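Local structure of aphrodisin (Mesocricetus auratus, 1E5P) at residues Glu5-Trp10 with Ile87-Ile92; Arg30-His35 with Ile47-Val51. The protein acts as an aphrodisiac pheromone of the female hamster, a secreted lipocalin that reliably elicits copulatory behaviour from males. One frame throughout, in Å; residues are numbered along the deposited sequence.

Contact 1: residues Glu5-Trp10 with Ile87-Ile92; sequences ELQGKW and ITSDKI
Ile-92 lays its terminal methyl on one face of the Trp-10 indole, and the rest of the contact is built round this pair. CD1 sits 3.5 Å from the centroid of the six-membered ring, over the centre of the face, a CH-pi contact with the two side chains crossing at about a right angle. Behind it, CG1 comes within 3.6 Å of CH2 of Trp-10. The isoleucine reaches the ring because CG1 lies opposite its own carbonyl carbon (chi1 -50°) and CD1 then carries on extended. CD2 of Leu-6 meets both methyls of Ile-92, CG2 at 3.9 Å and CD1 at 3.8 Å, and then CD1 of Ile-87. A single leucine methyl thus bridges the two isoleucines. At the rim of the indole, the backbone N of Lys-91 lies in the ring plane, 3.7 Å from CZ3 of Trp-10.

The rotation of the indole is fixed at its pyrrole end. NE1 of Trp-10 donates to Leu-6 O over 2.8 Å, a bent bond (141° at the hydrogen) that arrives above the carbonyl plane. Further out, one water joins the backbones, giving one hydrogen to Glu-5 O and the other to Thr-88 O, 2.7 Å from that oxygen. Beside it, the CG2 methyl of Ile-87 packs against the Glu-5 side chain.

Around the pair, Lys-114 makes a cation-pi contact with Trp-10, and side chains of strand 32-39 touch Leu-6 and Ile-92. A tryptophan two residues after a glycine, Gly-8 then Trp-10, just beyond a short 3-10 segment, is the Gly-X-Trp signature of lipocalins, which here packs against the turn 87-92 at the closed end of the barrel.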
# COMPACT_ATOMS: atom_id res chain seq x y z
N GLU A 5 0.51 -10.76 -11.80
CA GLU A 5 1.13 -11.37 -10.64
C GLU A 5 0.65 -10.72 -9.34
O GLU A 5 1.06 -11.10 -8.24
CB GLU A 5 2.66 -11.17 -10.70
CG GLU A 5 3.34 -11.87 -11.85
CD GLU A 5 4.68 -11.26 -12.21
OE1 GLU A 5 5.55 -11.15 -11.32
OE2 GLU A 5 4.85 -10.90 -13.40
N LEU A 6 -0.22 -9.73 -9.48
CA LEU A 6 -0.77 -9.01 -8.34
C LEU A 6 -1.96 -9.74 -7.73
O LEU A 6 -2.27 -9.52 -6.54
CB LEU A 6 -1.18 -7.60 -8.77
CG LEU A 6 -0.12 -6.63 -9.26
CD1 LEU A 6 -0.78 -5.34 -9.75
CD2 LEU A 6 0.92 -6.32 -8.21
N GLN A 7 -2.65 -10.59 -8.45
CA GLN A 7 -3.83 -11.31 -7.97
C GLN A 7 -3.63 -12.26 -6.81
O GLN A 7 -2.69 -13.07 -6.83
CB GLN A 7 -4.38 -12.09 -9.19
CG GLN A 7 -5.49 -13.07 -8.87
CD GLN A 7 -6.89 -12.50 -8.97
OE1 GLN A 7 -7.25 -11.86 -9.97
NE2 GLN A 7 -7.68 -12.75 -7.94
N GLY A 8 -4.49 -12.20 -5.78
CA GLY A 8 -4.44 -13.10 -4.65
C GLY A 8 -4.61 -12.45 -3.28
O GLY A 8 -4.91 -11.27 -3.17
N LYS A 9 -4.47 -13.26 -2.24
CA LYS A 9 -4.58 -12.80 -0.86
C LYS A 9 -3.27 -12.11 -0.47
O LYS A 9 -2.17 -12.53 -0.81
CB LYS A 9 -4.80 -14.00 0.06
CG LYS A 9 -4.62 -13.74 1.54
CD LYS A 9 -4.78 -15.05 2.31
CE LYS A 9 -5.72 -14.88 3.49
NZ LYS A 9 -5.94 -16.19 4.18
N TRP A 10 -3.40 -10.94 0.17
CA TRP A 10 -2.23 -10.18 0.59
C TRP A 10 -2.56 -9.42 1.90
O TRP A 10 -3.73 -9.13 2.14
CB TRP A 10 -1.87 -9.08 -0.42
CG TRP A 10 -1.46 -9.58 -1.76
CD1 TRP A 10 -2.25 -9.70 -2.87
CD2 TRP A 10 -0.16 -10.08 -2.13
NE1 TRP A 10 -1.51 -10.24 -3.91
CE2 TRP A 10 -0.24 -10.47 -3.48
CE3 TRP A 10 1.04 -10.20 -1.44
CZ2 TRP A 10 0.87 -10.99 -4.16
CZ3 TRP A 10 2.14 -10.73 -2.12
CH2 TRP A 10 2.03 -11.11 -3.46
N ILE A 87 8.00 -7.08 -7.75
CA ILE A 87 7.10 -8.14 -7.38
C ILE A 87 7.83 -9.48 -7.26
O ILE A 87 8.67 -9.78 -8.11
CB ILE A 87 6.00 -8.32 -8.45
CG1 ILE A 87 5.30 -7.01 -8.77
CG2 ILE A 87 4.98 -9.36 -7.97
CD1 ILE A 87 4.41 -7.00 -9.99
N THR A 88 7.53 -10.22 -6.22
CA THR A 88 8.02 -11.56 -5.99
C THR A 88 6.78 -12.43 -5.72
O THR A 88 5.68 -11.86 -5.66
CB THR A 88 8.99 -11.77 -4.84
OG1 THR A 88 8.34 -11.68 -3.58
CG2 THR A 88 10.17 -10.81 -4.86
N SER A 89 6.96 -13.73 -5.52
CA SER A 89 5.76 -14.54 -5.27
C SER A 89 5.13 -14.31 -3.92
O SER A 89 3.93 -14.55 -3.74
CB SER A 89 6.00 -16.02 -5.57
OG SER A 89 5.49 -16.31 -6.88
N ASP A 90 5.90 -13.84 -2.93
CA ASP A 90 5.37 -13.62 -1.61
C ASP A 90 5.35 -12.14 -1.22
O ASP A 90 5.01 -11.88 -0.07
CB ASP A 90 6.21 -14.36 -0.56
CG ASP A 90 7.60 -13.73 -0.46
OD1 ASP A 90 8.21 -13.46 -1.50
OD2 ASP A 90 8.07 -13.50 0.66
N LYS A 91 5.81 -11.25 -2.08
CA LYS A 91 5.79 -9.83 -1.74
C LYS A 91 5.59 -8.91 -2.91
O LYS A 91 5.95 -9.19 -4.06
CB LYS A 91 7.05 -9.44 -0.93
CG LYS A 91 6.63 -9.40 0.56
CD LYS A 91 7.78 -9.55 1.49
CE LYS A 91 7.45 -10.43 2.67
NZ LYS A 91 7.66 -11.87 2.31
N ILE A 92 4.91 -7.77 -2.64
CA ILE A 92 4.77 -6.74 -3.65
C ILE A 92 5.24 -5.41 -3.01
O ILE A 92 4.76 -5.09 -1.92
CB ILE A 92 3.33 -6.48 -4.15
CG1 ILE A 92 2.59 -7.75 -4.54
CG2 ILE A 92 3.34 -5.47 -5.30
CD1 ILE A 92 1.07 -7.54 -4.61
O HOH W 1 3.45 -12.25 -7.18

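Contact 2: residues Arg30-His35 with Ile47-Val51; sequences RFYFRH and ITFYV
Phe-33 and Ile-47 meet at the apolar centre, CE1 of the ring 3.4 Å from the isoleucine CG2. On the same face lies Phe-49, its CD2 3.8 Å from CB of Phe-31, against which CG1 of Val-51 also packs. Less certainly, in one of two copies, the Phe-31 ring turns its edge to the Phe-49 face (offset edge-to-face, planes at 83°) and sets CE2 3.5 Å above the centre of the Phe-33 ring.

Tyr-32 and Tyr-50 form a hydrogen-bonded antiparallel pair, each N 2.8 Å from the other's O. Farther along, Thr-48 O accepts from Arg-34 N (2.9 Å) and His-35 N (3.1 Å) from one face of its carbonyl plane; Thr-48 N donates back to His-35 O.

Bent at chi2 (-72°), Arg-34 carries its guanidinium face over CD2 at the Tyr-50 ring edge, 3.6 Å from NE. NE donates to Pro-150 O, NH1 to Phe-33 O, and NH2 salt-bridges Asp-147. With an alanine here, Asp-147 is likely to lose its charged mate and Tyr-50 the guanidinium at its edge. Arg-34 and His-35 both face Thr-48, a classic beta bulge in a lipocalin-barrel hairpin whose phenylalanines probably line the cavity.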
# COMPACT_ATOMS: atom_id res chain seq x y z
N ARG A 30 -3.35 4.45 6.63
CA ARG A 30 -2.87 3.23 7.28
C ARG A 30 -3.87 2.12 6.94
O ARG A 30 -4.93 2.01 7.52
CB ARG A 30 -2.72 3.40 8.79
CG ARG A 30 -2.04 2.17 9.42
CD ARG A 30 -1.92 2.38 10.93
NE ARG A 30 -1.26 1.28 11.62
CZ ARG A 30 0.02 1.33 12.00
NH1 ARG A 30 0.76 2.40 11.74
NH2 ARG A 30 0.56 0.30 12.66
N PHE A 31 -3.53 1.34 5.92
CA PHE A 31 -4.52 0.35 5.49
C PHE A 31 -3.92 -1.04 5.51
O PHE A 31 -2.71 -1.25 5.39
CB PHE A 31 -5.09 0.75 4.15
CG PHE A 31 -4.05 0.48 3.08
CD1 PHE A 31 -2.99 1.32 2.84
CD2 PHE A 31 -4.20 -0.68 2.34
CE1 PHE A 31 -2.06 0.98 1.86
CE2 PHE A 31 -3.29 -1.01 1.35
CZ PHE A 31 -2.21 -0.17 1.11
N TYR A 32 -4.85 -1.97 5.74
CA TYR A 32 -4.51 -3.36 5.92
C TYR A 32 -5.08 -4.18 4.75
O TYR A 32 -6.28 -4.45 4.69
CB TYR A 32 -5.07 -3.85 7.25
CG TYR A 32 -4.66 -2.99 8.46
CD1 TYR A 32 -5.38 -1.90 8.87
CD2 TYR A 32 -3.48 -3.32 9.11
CE1 TYR A 32 -4.95 -1.15 9.97
CE2 TYR A 32 -3.05 -2.59 10.21
CZ TYR A 32 -3.79 -1.50 10.61
OH TYR A 32 -3.37 -0.75 11.70
N PHE A 33 -4.18 -4.53 3.81
CA PHE A 33 -4.66 -5.33 2.67
C PHE A 33 -5.35 -6.62 3.10
O PHE A 33 -5.04 -7.21 4.13
CB PHE A 33 -3.47 -5.78 1.80
CG PHE A 33 -2.99 -4.89 0.71
CD1 PHE A 33 -3.72 -4.70 -0.45
CD2 PHE A 33 -1.75 -4.27 0.81
CE1 PHE A 33 -3.24 -3.89 -1.47
CE2 PHE A 33 -1.26 -3.46 -0.20
CZ PHE A 33 -2.02 -3.27 -1.33
N ARG A 34 -6.26 -7.08 2.23
CA ARG A 34 -6.83 -8.41 2.34
C ARG A 34 -6.74 -9.14 0.99
O ARG A 34 -6.47 -10.35 1.00
CB ARG A 34 -8.29 -8.41 2.80
CG ARG A 34 -8.44 -7.97 4.28
CD ARG A 34 -7.95 -9.06 5.20
NE ARG A 34 -8.09 -8.81 6.65
CZ ARG A 34 -7.13 -8.20 7.35
NH1 ARG A 34 -6.02 -7.78 6.76
NH2 ARG A 34 -7.27 -8.04 8.67
N HIS A 35 -6.92 -8.45 -0.14
CA HIS A 35 -6.93 -9.22 -1.41
C HIS A 35 -6.82 -8.27 -2.58
O HIS A 35 -7.16 -7.09 -2.44
CB HIS A 35 -8.33 -9.90 -1.51
CG HIS A 35 -8.30 -11.16 -2.33
ND1 HIS A 35 -8.02 -12.38 -1.76
CD2 HIS A 35 -8.49 -11.39 -3.64
CE1 HIS A 35 -8.05 -13.33 -2.69
NE2 HIS A 35 -8.32 -12.75 -3.85
N ILE A 47 -8.97 -3.68 -5.05
CA ILE A 47 -8.22 -3.92 -3.82
C ILE A 47 -9.21 -3.99 -2.66
O ILE A 47 -10.03 -3.08 -2.56
CB ILE A 47 -7.19 -2.78 -3.57
CG1 ILE A 47 -6.21 -2.74 -4.75
CG2 ILE A 47 -6.44 -3.02 -2.28
CD1 ILE A 47 -5.29 -1.55 -4.79
N THR A 48 -9.12 -5.05 -1.88
CA THR A 48 -10.01 -5.20 -0.70
C THR A 48 -9.08 -5.02 0.52
O THR A 48 -8.03 -5.63 0.53
CB THR A 48 -10.61 -6.60 -0.68
OG1 THR A 48 -11.40 -6.75 -1.88
CG2 THR A 48 -11.54 -6.80 0.53
N PHE A 49 -9.52 -4.18 1.44
CA PHE A 49 -8.66 -3.88 2.58
C PHE A 49 -9.49 -3.35 3.74
O PHE A 49 -10.67 -3.02 3.58
CB PHE A 49 -7.62 -2.81 2.16
CG PHE A 49 -8.23 -1.50 1.73
CD1 PHE A 49 -8.70 -1.33 0.43
CD2 PHE A 49 -8.36 -0.43 2.61
CE1 PHE A 49 -9.29 -0.15 0.02
CE2 PHE A 49 -8.93 0.76 2.21
CZ PHE A 49 -9.38 0.92 0.90
N TYR A 50 -8.83 -3.32 4.89
CA TYR A 50 -9.48 -2.71 6.05
C TYR A 50 -8.77 -1.40 6.42
O TYR A 50 -7.56 -1.25 6.23
CB TYR A 50 -9.36 -3.62 7.31
CG TYR A 50 -10.46 -4.65 7.43
CD1 TYR A 50 -11.68 -4.31 8.00
CD2 TYR A 50 -10.27 -5.96 6.97
CE1 TYR A 50 -12.70 -5.24 8.13
CE2 TYR A 50 -11.28 -6.89 7.10
CZ TYR A 50 -12.49 -6.52 7.66
OH TYR A 50 -13.51 -7.43 7.79
N VAL A 51 -9.57 -0.47 6.91
CA VAL A 51 -9.03 0.73 7.57
C VAL A 51 -9.84 0.88 8.88
O VAL A 51 -10.96 0.37 8.96
CB VAL A 51 -9.16 2.03 6.80
CG1 VAL A 51 -8.13 2.06 5.68
CG2 VAL A 51 -10.58 2.30 6.31

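Overall arrangement
Contact 1 closes a long loop, from residues 5-10 to 87-92, and contact 2 is nested inside it as a local hairpin of strands 32-39 and 44-53. Their centres lie about 14 Å apart. Strand 8-17 of contact 1 pairs antiparallel with strand 32-39 of contact 2, and the two contacts meet there: Trp-10 N lies 3.2 Å from Arg-34 O, a probable hydrogen bond, while Gly-8 O packs on the His-35 ring. The strands of both contacts belong to one curled antiparallel sheet. Contact 1 thus joins strands 8-17 and 91-99, separated by strand 105-113, while contact 2 builds the adjoining wall, consistent with a lipocalin barrel that binds small odorants.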